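Local coordinates for endoglucanase (Mytilus edulis, PDB 1WC2), which hydrolyses internal beta-1,4-glucosidic linkages of cellulose and related beta-glucans as a glycoside hydrolase family 45 endoglucanase, and also shows expansin activity, at residues A17-Y22 with L131-G136; G46-A51 with R137-G142. All coordinates share one frame; numbering follows the deposited sequence.

Interaction 1 of 2, residues A17-Y22 with L131-G136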
loop_
_atom_site.group_PDB
_atom_site.type_symbol
_atom_site.label_atom_id
_atom_site.label_comp_id
_atom_site.label_asym_id
_atom_site.label_seq_id
_atom_site.Cartn_x
_atom_site.Cartn_y
_atom_site.Cartn_z
ATOM N N ALA A 17 3.023 1.015 9.413
ATOM C CA ALA A 17 2.317 0.144 8.473
ATOM C C ALA A 17 3.194 -1.050 8.151
ATOM O O ALA A 17 4.406 -0.907 7.906
ATOM C CB ALA A 17 1.982 0.891 7.180
ATOM N N SER A 18 2.584 -2.229 8.135
ATOM C CA SER A 18 3.243 -3.406 7.582
ATOM C C SER A 18 3.047 -3.441 6.060
ATOM O O SER A 18 2.149 -2.791 5.502
ATOM C CB SER A 18 2.721 -4.689 8.250
ATOM O OG SER A 18 1.298 -4.751 8.312
ATOM N N THR A 19 3.929 -4.193 5.395
ATOM C CA THR A 19 3.887 -4.370 3.948
ATOM C C THR A 19 4.100 -5.824 3.537
ATOM O O THR A 19 4.772 -6.598 4.240
ATOM C CB THR A 19 4.928 -3.497 3.212
ATOM O OG1 THR A 19 6.263 -3.945 3.511
ATOM C CG2 THR A 19 4.817 -2.019 3.623
ATOM N N THR A 20 3.520 -6.190 2.391
ATOM C CA THR A 20 3.838 -7.439 1.697
ATOM C C THR A 20 3.990 -7.223 0.200
ATOM O O THR A 20 3.057 -6.751 -0.448
ATOM C CB THR A 20 2.671 -8.492 1.825
ATOM O OG1 THR A 20 2.174 -8.606 3.166
ATOM C CG2 THR A 20 3.136 -9.905 1.393
ATOM N N ASN A 21 5.115 -7.673 -0.348
ATOM C CA ASN A 21 5.340 -7.624 -1.787
ATOM C C ASN A 21 4.391 -8.653 -2.407
ATOM O O ASN A 21 4.290 -9.768 -1.909
ATOM C CB ASN A 21 6.809 -7.927 -2.114
ATOM C CG ASN A 21 7.718 -6.756 -1.782
ATOM O OD1 ASN A 21 7.326 -5.593 -1.931
ATOM N ND2 ASN A 21 8.918 -7.051 -1.301
ATOM N N TYR A 22 3.641 -8.250 -3.431
ATOM C CA TYR A 22 2.679 -9.121 -4.114
ATOM C C TYR A 22 2.657 -8.820 -5.614
ATOM O O TYR A 22 3.254 -7.842 -6.072
ATOM C CB TYR A 22 1.268 -9.015 -3.478
ATOM C CG TYR A 22 0.281 -7.981 -4.046
ATOM C CD1 TYR A 22 -1.063 -8.313 -4.246
ATOM C CD2 TYR A 22 0.654 -6.666 -4.329
ATOM C CE1 TYR A 22 -1.981 -7.381 -4.732
ATOM C CE2 TYR A 22 -0.277 -5.736 -4.832
ATOM C CZ TYR A 22 -1.589 -6.096 -5.042
ATOM O OH TYR A 22 -2.500 -5.181 -5.550
ATOM N N LEU A 131 -0.229 -2.358 3.635
ATOM C CA LEU A 131 -0.225 -2.182 2.181
ATOM C C LEU A 131 0.445 -3.378 1.506
ATOM O O LEU A 131 1.569 -3.749 1.856
ATOM C CB LEU A 131 0.516 -0.905 1.779
ATOM C CG LEU A 131 -0.082 0.430 2.239
ATOM C CD1 LEU A 131 0.754 1.562 1.663
ATOM C CD2 LEU A 131 -1.542 0.625 1.837
ATOM N N ASP A 132 -0.249 -3.985 0.549
ATOM C CA ASP A 132 0.376 -4.931 -0.367
ATOM C C ASP A 132 0.985 -4.081 -1.485
ATOM O O ASP A 132 0.298 -3.244 -2.072
ATOM C CB ASP A 132 -0.615 -5.961 -0.953
ATOM C CG ASP A 132 -0.991 -7.100 0.012
ATOM O OD1 ASP A 132 -0.396 -7.258 1.093
ATOM O OD2 ASP A 132 -1.917 -7.892 -0.282
ATOM N N LEU A 133 2.278 -4.256 -1.737
ATOM C CA LEU A 133 3.007 -3.444 -2.706
ATOM C C LEU A 133 3.241 -4.227 -3.996
ATOM O O LEU A 133 3.844 -5.298 -3.979
ATOM C CB LEU A 133 4.368 -3.017 -2.126
ATOM C CG LEU A 133 4.361 -2.393 -0.716
ATOM C CD1 LEU A 133 5.779 -2.059 -0.261
ATOM C CD2 LEU A 133 3.474 -1.177 -0.679
ATOM N N GLU A 134 2.778 -3.690 -5.118
ATOM C CA GLU A 134 3.007 -4.373 -6.386
ATOM C C GLU A 134 4.504 -4.538 -6.666
ATOM O O GLU A 134 5.262 -3.563 -6.626
ATOM C CB GLU A 134 2.321 -3.628 -7.520
ATOM C CG GLU A 134 2.544 -4.242 -8.903
ATOM C CD GLU A 134 2.073 -5.702 -9.045
ATOM O OE1 GLU A 134 0.953 -6.034 -8.582
ATOM O OE2 GLU A 134 2.821 -6.532 -9.613
ATOM N N ASN A 135 4.909 -5.771 -6.992
ATOM C CA ASN A 135 6.326 -6.141 -7.139
ATOM C C ASN A 135 6.602 -7.118 -8.286
ATOM O O ASN A 135 7.673 -7.738 -8.346
ATOM C CB ASN A 135 6.887 -6.711 -5.837
ATOM C CG ASN A 135 8.415 -6.775 -5.841
ATOM O OD1 ASN A 135 9.082 -5.774 -6.134
ATOM N ND2 ASN A 135 8.972 -7.944 -5.530
ATOM N N GLY A 136 5.648 -7.226 -9.201
ATOM C CA GLY A 136 5.795 -8.166 -10.306
ATOM C C GLY A 136 6.972 -7.855 -11.222
ATOM O O GLY A 136 7.448 -8.741 -11.938
#
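The phenol ring of Tyr22 lies against Asp132, whose CB sits 3.6 Å above the ring plane and over its centre, a CH-pi contact almost on the ring normal. Tyr22 chi1 of 91°, well off a staggered value, swings the ring across the neighbouring strand, where its edge meets the peptide between Leu133 and Glu134. Ring and carboxylate planes are inclined by 43°. Thr20 runs alongside Asp132 and points the same way, its CB next to Asp132 OD1, an oxygen that is also hydrogen-bonded to His130 NE2. These residues share one face of a parallel strand pair in the double-psi beta-barrel of family 45, and Asp132 is probably the catalytic proton donor. The backbones are joined by a regular ladder, from Leu131 N to Ser18 O through to a nearly straight bond of 3.0 Å from Tyr22 N to Leu133 O. Asn135 N, donating to Tyr22 O at 2.8 Å and nearly along the C=O axis, completes the last bridge, Tyr22 with Glu134. On the other face Leu133 CD1 packs 3.9 Å from Thr19 CB. There the amides of Asn21 and Asn135 stack with planes 27° apart, and Asn21 ND2 is held by Trp145 O. Glu134, bent at its second torsion, curls back so that OE2 accepts Gly136 N from above the carboxylate plane, and also bonds His23.

Interaction 2 of 2, residues G46-A51 with R137-G142; sequences GSFVAA and RSQVTG
With chi1 at 55°, Gln139 CG is wedged between the backbone N and carbonyl carbon of its own residue, and a bend at chi2 of -95° turns the amide toward Ser47. Its NE2 donates to Ser47 O at 3.0 Å in a nearly straight bond, the acceptor lying in the glutamine amide plane although the donor stands above the carbonyl plane of Ser47. NE2 also bonds Ala45 O. At the other end of the amide, OE1 accepts Arg137 N at 3.0 Å, in the carbonyl plane, which fixes the rotation of the group. Cutting Gln139 back to an alanine removes the amide, which would probably leave Ser47 O, Ala45 O and Arg137 N without these bonds and the start of the 137-142 loop less firmly tied to residues 45-47. Phe48 and Gln139 run past each other antiparallel, the ring turning its edge to the glutamine backbone: CE2 is 3.4 Å from Gln139 O and 3.9 Å from Gln139 CB. Arg137, bent at its third torsion, lays CD 3.8 Å from Gly46 CA. The contact thus ties the approach to strand 49-53 to the loop between strands 129-134 and 148-155. Phe48 meets Phe97 of strand 94-100 with ring planes at about 60°, while Val140 packs on that same phenylalanine and on Leu133 of strand 129-134.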
loop_
_atom_site.group_PDB
_atom_site.type_symbol
_atom_site.label_atom_id
_atom_site.label_comp_id
_atom_site.label_asym_id
_atom_site.label_seq_id
_atom_site.Cartn_x
_atom_site.Cartn_y
_atom_site.Cartn_z
ATOM N N GLY A 46 4.508 -1.439 -13.681
ATOM C CA GLY A 46 5.832 -0.961 -13.354
ATOM C C GLY A 46 5.813 0.205 -12.379
ATOM O O GLY A 46 6.870 0.734 -12.056
ATOM N N SER A 47 4.633 0.616 -11.897
ATOM C CA SER A 47 4.518 1.758 -10.975
ATOM C C SER A 47 4.595 1.344 -9.509
ATOM O O SER A 47 4.469 0.161 -9.176
ATOM C CB SER A 47 3.186 2.466 -11.200
ATOM O OG SER A 47 3.199 3.174 -12.427
ATOM N N PHE A 48 4.830 2.337 -8.646
ATOM C CA PHE A 48 4.707 2.190 -7.204
ATOM C C PHE A 48 3.221 2.365 -6.848
ATOM O O PHE A 48 2.718 3.482 -6.657
ATOM C CB PHE A 48 5.602 3.195 -6.466
ATOM C CG PHE A 48 7.091 2.866 -6.511
ATOM C CD1 PHE A 48 8.026 3.872 -6.725
ATOM C CD2 PHE A 48 7.557 1.569 -6.271
ATOM C CE1 PHE A 48 9.401 3.587 -6.738
ATOM C CE2 PHE A 48 8.930 1.293 -6.282
ATOM C CZ PHE A 48 9.845 2.310 -6.503
ATOM N N VAL A 49 2.525 1.226 -6.826
ATOM C CA VAL A 49 1.111 1.146 -6.485
ATOM C C VAL A 49 0.893 0.080 -5.424
ATOM O O VAL A 49 1.732 -0.803 -5.228
ATOM C CB VAL A 49 0.224 0.891 -7.742
ATOM C CG1 VAL A 49 0.321 2.084 -8.706
ATOM C CG2 VAL A 49 0.575 -0.431 -8.440
ATOM N N ALA A 50 -0.251 0.177 -4.755
ATOM C CA ALA A 50 -0.538 -0.653 -3.594
ATOM C C ALA A 50 -2.003 -1.046 -3.503
ATOM O O ALA A 50 -2.889 -0.346 -3.992
ATOM C CB ALA A 50 -0.144 0.078 -2.328
ATOM N N ALA A 51 -2.239 -2.166 -2.832
ATOM C CA ALA A 51 -3.559 -2.566 -2.368
ATOM C C ALA A 51 -3.639 -2.265 -0.873
ATOM O O ALA A 51 -2.809 -2.744 -0.096
ATOM C CB ALA A 51 -3.793 -4.050 -2.636
ATOM N N ARG A 137 7.446 -6.603 -11.214
ATOM C CA ARG A 137 8.614 -6.191 -11.994
ATOM C C ARG A 137 9.816 -5.864 -11.102
ATOM O O ARG A 137 10.764 -5.213 -11.540
ATOM C CB ARG A 137 8.233 -5.028 -12.922
ATOM C CG ARG A 137 7.249 -5.470 -14.006
ATOM C CD ARG A 137 6.737 -4.355 -14.866
ATOM N NE ARG A 137 7.780 -3.804 -15.736
ATOM C CZ ARG A 137 8.126 -4.287 -16.928
ATOM N NH1 ARG A 137 7.524 -5.349 -17.431
ATOM N NH2 ARG A 137 9.082 -3.690 -17.624
ATOM N N SER A 138 9.763 -6.337 -9.848
ATOM C CA SER A 138 10.828 -6.169 -8.865
ATOM C C SER A 138 11.108 -4.695 -8.545
ATOM O O SER A 138 12.200 -4.346 -8.091
ATOM C CB SER A 138 12.111 -6.915 -9.298
ATOM O OG SER A 138 11.874 -8.311 -9.422
ATOM N N GLN A 139 10.100 -3.843 -8.715
ATOM C CA GLN A 139 10.285 -2.429 -8.386
ATOM C C GLN A 139 10.562 -2.203 -6.890
ATOM O O GLN A 139 11.245 -1.238 -6.511
ATOM C CB GLN A 139 9.109 -1.575 -8.860
ATOM C CG GLN A 139 7.702 -1.992 -8.372
ATOM C CD GLN A 139 6.974 -2.890 -9.377
ATOM O OE1 GLN A 139 7.430 -3.997 -9.685
ATOM N NE2 GLN A 139 5.857 -2.410 -9.900
ATOM N N VAL A 140 10.019 -3.073 -6.041
ATOM C CA VAL A 140 10.225 -2.961 -4.597
ATOM C C VAL A 140 11.431 -3.788 -4.134
ATOM O O VAL A 140 12.317 -3.262 -3.481
ATOM C CB VAL A 140 8.938 -3.292 -3.794
ATOM C CG1 VAL A 140 9.171 -3.132 -2.293
ATOM C CG2 VAL A 140 7.786 -2.388 -4.248
ATOM N N THR A 141 11.503 -5.078 -4.487
ATOM C CA THR A 141 12.654 -5.894 -4.070
ATOM C C THR A 141 13.969 -5.444 -4.722
ATOM O O THR A 141 15.026 -5.679 -4.156
ATOM C CB THR A 141 12.450 -7.380 -4.329
ATOM O OG1 THR A 141 11.894 -7.577 -5.636
ATOM C CG2 THR A 141 11.452 -7.989 -3.332
ATOM N N GLY A 142 13.909 -4.766 -5.872
ATOM C CA GLY A 142 15.099 -4.213 -6.502
ATOM C C GLY A 142 15.800 -3.176 -5.633
ATOM O O GLY A 142 17.012 -2.962 -5.775
#

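Strand 129-134 and the loop that follows it connect the two contacts, whose centres are 8 Å apart: it pairs in parallel with strand 14-22 in interaction 1 and antiparallel with strand 49-53, whose preceding residues 46-48 make interaction 2. A hydrogen bond of 2.9 Å between Asp132 O and Ala51 N joins those sheet neighbours. Asn135 OD1 accepts Val140 N, also at 2.9 Å, so the end of interaction 1 holds the loop of interaction 2. Interaction 1 carries the putative proton donor Asp132, and the side chain of Tyr22 is about 4 Å from that of Asp24, the probable nucleophile; the side chain of Gln139 is about 11 Å from that of Asp24.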